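Local coordinates for protein aminopeptidase N (Francisella tularensis subsp. tularensis, PDB 5DLL) that probably removes N-terminal amino acids from peptides as a zinc-dependent M1-family aminopeptidase, contributing to the breakdown of intracellular peptides, at residues K156-K161 with D181-A186. Residues are numbered along the deposited sequence; the frame is centred on the assembly and turned at random.
Sequences KIIADK and DNQHFA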
ATOM      1  N   LYS A 156     -31.667  -0.468  12.495  1.00 39.50           N
ATOM      2  CA  LYS A 156     -32.338  -1.757  12.717  1.00 41.64           C
ATOM      3  C   LYS A 156     -32.221  -2.626  11.465  1.00 41.77           C
ATOM      4  O   LYS A 156     -32.237  -2.108  10.352  1.00 43.54           O
ATOM      5  CB  LYS A 156     -33.815  -1.567  13.088  1.00 42.13           C
ATOM      6  CG  LYS A 156     -34.499  -2.855  13.546  1.00 44.47           C
ATOM      7  CD  LYS A 156     -36.001  -2.697  13.723  1.00 51.54           C
ATOM      8  CE  LYS A 156     -36.364  -1.722  14.835  1.00 56.50           C
ATOM      9  NZ  LYS A 156     -37.796  -1.848  15.224  1.00 56.87           N
ATOM     10  N   ILE A 157     -32.104  -3.941  11.653  1.00 42.29           N
ATOM     11  CA  ILE A 157     -32.048  -4.894  10.540  1.00 41.19           C
ATOM     12  C   ILE A 157     -33.031  -6.037  10.782  1.00 42.54           C
ATOM     13  O   ILE A 157     -32.930  -6.729  11.791  1.00 43.90           O
ATOM     14  CB  ILE A 157     -30.634  -5.500  10.366  1.00 41.99           C
ATOM     15  CG1 ILE A 157     -29.582  -4.398  10.201  1.00 43.27           C
ATOM     16  CG2 ILE A 157     -30.594  -6.446   9.169  1.00 41.49           C
ATOM     17  CD1 ILE A 157     -28.160  -4.915  10.140  1.00 44.81           C
ATOM     18  N   ILE A 158     -33.961  -6.241   9.847  1.00 43.39           N
ATOM     19  CA  ILE A 158     -34.926  -7.346   9.919  1.00 41.36           C
ATOM     20  C   ILE A 158     -34.634  -8.347   8.805  1.00 40.55           C
ATOM     21  O   ILE A 158     -34.411  -7.950   7.668  1.00 41.21           O
ATOM     22  CB  ILE A 158     -36.373  -6.827   9.797  1.00 40.54           C
ATOM     23  CG1 ILE A 158     -36.653  -5.779  10.882  1.00 40.94           C
ATOM     24  CG2 ILE A 158     -37.364  -7.977   9.911  1.00 42.77           C
ATOM     25  CD1 ILE A 158     -37.962  -5.037  10.720  1.00 40.05           C
ATOM     26  N   ALA A 159     -34.630  -9.639   9.128  1.00 44.30           N
ATOM     27  CA  ALA A 159     -34.318 -10.680   8.137  1.00 47.02           C
ATOM     28  C   ALA A 159     -34.724 -12.088   8.586  1.00 51.39           C
ATOM     29  O   ALA A 159     -35.153 -12.292   9.721  1.00 54.82           O
ATOM     30  CB  ALA A 159     -32.831 -10.653   7.807  1.00 45.13           C
ATOM     31  N   ASP A 160     -34.578 -13.049   7.677  1.00 52.40           N
ATOM     32  CA  ASP A 160     -34.856 -14.455   7.960  1.00 59.50           C
ATOM     33  C   ASP A 160     -33.785 -15.041   8.887  1.00 58.34           C
ATOM     34  O   ASP A 160     -32.595 -14.797   8.694  1.00 64.56           O
ATOM     35  CB  ASP A 160     -34.905 -15.243   6.642  1.00 61.88           C
ATOM     36  CG  ASP A 160     -35.383 -16.676   6.823  1.00 68.64           C
ATOM     37  OD1 ASP A 160     -36.439 -16.883   7.458  1.00 76.29           O
ATOM     38  OD2 ASP A 160     -34.707 -17.596   6.317  1.00 65.41           O
ATOM     39  N   LYS A 161     -34.214 -15.815   9.883  1.00 59.62           N
ATOM     40  CA  LYS A 161     -33.298 -16.427  10.854  1.00 64.63           C
ATOM     41  C   LYS A 161     -32.488 -17.569  10.264  1.00 64.43           C
ATOM     42  O   LYS A 161     -31.290 -17.685  10.513  1.00 61.37           O
ATOM     43  CB  LYS A 161     -34.069 -16.991  12.044  1.00 75.22           C
ATOM     44  CG  LYS A 161     -34.806 -15.955  12.865  1.00 86.72           C
ATOM     45  CD  LYS A 161     -34.981 -16.408  14.308  1.00104.24           C
ATOM     46  CE  LYS A 161     -33.670 -16.354  15.080  1.00103.25           C
ATOM     47  NZ  LYS A 161     -33.883 -16.456  16.548  1.00109.01           N
ATOM     48  N   ASP A 181     -43.164 -15.684  12.895  1.00119.79           N
ATOM     49  CA  ASP A 181     -42.866 -17.098  13.133  1.00122.77           C
ATOM     50  C   ASP A 181     -41.450 -17.503  12.709  1.00120.77           C
ATOM     51  O   ASP A 181     -40.964 -18.553  13.130  1.00128.85           O
ATOM     52  CB  ASP A 181     -43.879 -17.980  12.390  1.00123.58           C
ATOM     53  CG  ASP A 181     -45.302 -17.777  12.876  1.00115.58           C
ATOM     54  OD1 ASP A 181     -45.612 -18.188  14.013  1.00110.50           O
ATOM     55  OD2 ASP A 181     -46.117 -17.216  12.114  1.00110.39           O
ATOM     56  N   ASN A 182     -40.793 -16.682  11.888  1.00115.69           N
ATOM     57  CA  ASN A 182     -39.547 -17.095  11.225  1.00101.50           C
ATOM     58  C   ASN A 182     -38.460 -16.022  11.024  1.00 88.99           C
ATOM     59  O   ASN A 182     -37.465 -16.280  10.340  1.00 85.06           O
ATOM     60  CB  ASN A 182     -39.902 -17.706   9.865  1.00104.45           C
ATOM     61  CG  ASN A 182     -40.662 -16.740   8.970  1.00103.69           C
ATOM     62  OD1 ASN A 182     -41.298 -15.796   9.445  1.00 97.11           O
ATOM     63  ND2 ASN A 182     -40.600 -16.974   7.665  1.00106.80           N
ATOM     64  N   GLN A 183     -38.626 -14.839  11.616  1.00 73.94           N
ATOM     65  CA  GLN A 183     -37.654 -13.754  11.443  1.00 73.82           C
ATOM     66  C   GLN A 183     -37.076 -13.256  12.769  1.00 73.35           C
ATOM     67  O   GLN A 183     -37.577 -13.585  13.849  1.00 78.18           O
ATOM     68  CB  GLN A 183     -38.288 -12.588  10.677  1.00 71.69           C
ATOM     69  CG  GLN A 183     -38.464 -12.866   9.191  1.00 80.04           C
ATOM     70  CD  GLN A 183     -38.763 -11.616   8.388  1.00 74.46           C
ATOM     71  OE1 GLN A 183     -39.565 -10.779   8.799  1.00 67.11           O
ATOM     72  NE2 GLN A 183     -38.120 -11.484   7.232  1.00 77.01           N
ATOM     73  N   HIS A 184     -36.008 -12.469  12.666  1.00 61.56           N
ATOM     74  CA  HIS A 184     -35.378 -11.838  13.822  1.00 57.63           C
ATOM     75  C   HIS A 184     -34.848 -10.469  13.443  1.00 53.78           C
ATOM     76  O   HIS A 184     -34.761 -10.138  12.260  1.00 54.13           O
ATOM     77  CB  HIS A 184     -34.258 -12.716  14.401  1.00 60.69           C
ATOM     78  CG  HIS A 184     -33.012 -12.768  13.569  1.00 55.51           C
ATOM     79  ND1 HIS A 184     -31.752 -12.772  14.127  1.00 57.61           N
ATOM     80  CD2 HIS A 184     -32.828 -12.825  12.228  1.00 54.45           C
ATOM     81  CE1 HIS A 184     -30.846 -12.830  13.166  1.00 57.00           C
ATOM     82  NE2 HIS A 184     -31.473 -12.861  12.004  1.00 54.26           N
ATOM     83  N   PHE A 185     -34.506  -9.677  14.454  1.00 53.20           N
ATOM     84  CA  PHE A 185     -33.973  -8.338  14.231  1.00 51.26           C
ATOM     85  C   PHE A 185     -32.806  -8.026  15.158  1.00 49.45           C
ATOM     86  O   PHE A 185     -32.531  -8.762  16.107  1.00 49.21           O
ATOM     87  CB  PHE A 185     -35.070  -7.276  14.393  1.00 50.02           C
ATOM     88  CG  PHE A 185     -35.401  -6.948  15.825  1.00 50.26           C
ATOM     89  CD1 PHE A 185     -36.407  -7.634  16.495  1.00 54.55           C
ATOM     90  CD2 PHE A 185     -34.715  -5.946  16.500  1.00 47.86           C
ATOM     91  CE1 PHE A 185     -36.718  -7.330  17.811  1.00 55.70           C
ATOM     92  CE2 PHE A 185     -35.022  -5.638  17.815  1.00 52.21           C
ATOM     93  CZ  PHE A 185     -36.025  -6.331  18.472  1.00 54.51           C
ATOM     94  N   ALA A 186     -32.129  -6.924  14.851  1.00 45.70           N
ATOM     95  CA  ALA A 186     -31.018  -6.418  15.647  1.00 45.78           C
ATOM     96  C   ALA A 186     -30.902  -4.910  15.440  1.00 41.54           C
ATOM     97  O   ALA A 186     -31.101  -4.418  14.330  1.00 44.51           O
ATOM     98  CB  ALA A 186     -29.723  -7.109  15.250  1.00 44.25           C
TER
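I157 and A159 pair with A186 and H184 in an antiparallel strand contact within the N-terminal domain, between the end of strand 150-160 and the start of strand 183-191. Each couple is joined by two backbone bonds: I157 N reaches A186 O at 2.9 Å, and H184 N gives a nearly straight bond (166°) to A159 O. Between them, I158 and F185 form a non-hydrogen-bonded pair, with I158 CG1 lying 4.1 Å from F185 CB. D160 and Q183 continue the register as a non-hydrogen-bonded pair whose side chains diverge, and past them K161 N makes a weak 3.3 Å bond to N182 O.

The imidazole of H184 stands on the face shared by I157, A159 and A186. Its CG sits between backbone N and carbonyl carbon (chi1 73°), and the ring edge at CD2 comes 3.5 Å from A159 O, in the ring plane. The aliphatic part of K161 runs obliquely past it, CG 3.6 Å from H184 CB, before NZ forms a salt bridge with D178. H184 NE2 bonds to Y164 O, which fixes how the ring is turned. On the I158 side, Q183 crosses at about a right angle and brings OE1 to 3.7 Å from I158 CG2.

Strands 26-36 and 172-179 extend the sheet on either side. An antiparallel pair inside a mixed sheet, with I167 of a second sheet packed on one face against I157, H184 and A186, fits the beta-rich N-terminal domain of M1 aminopeptidases.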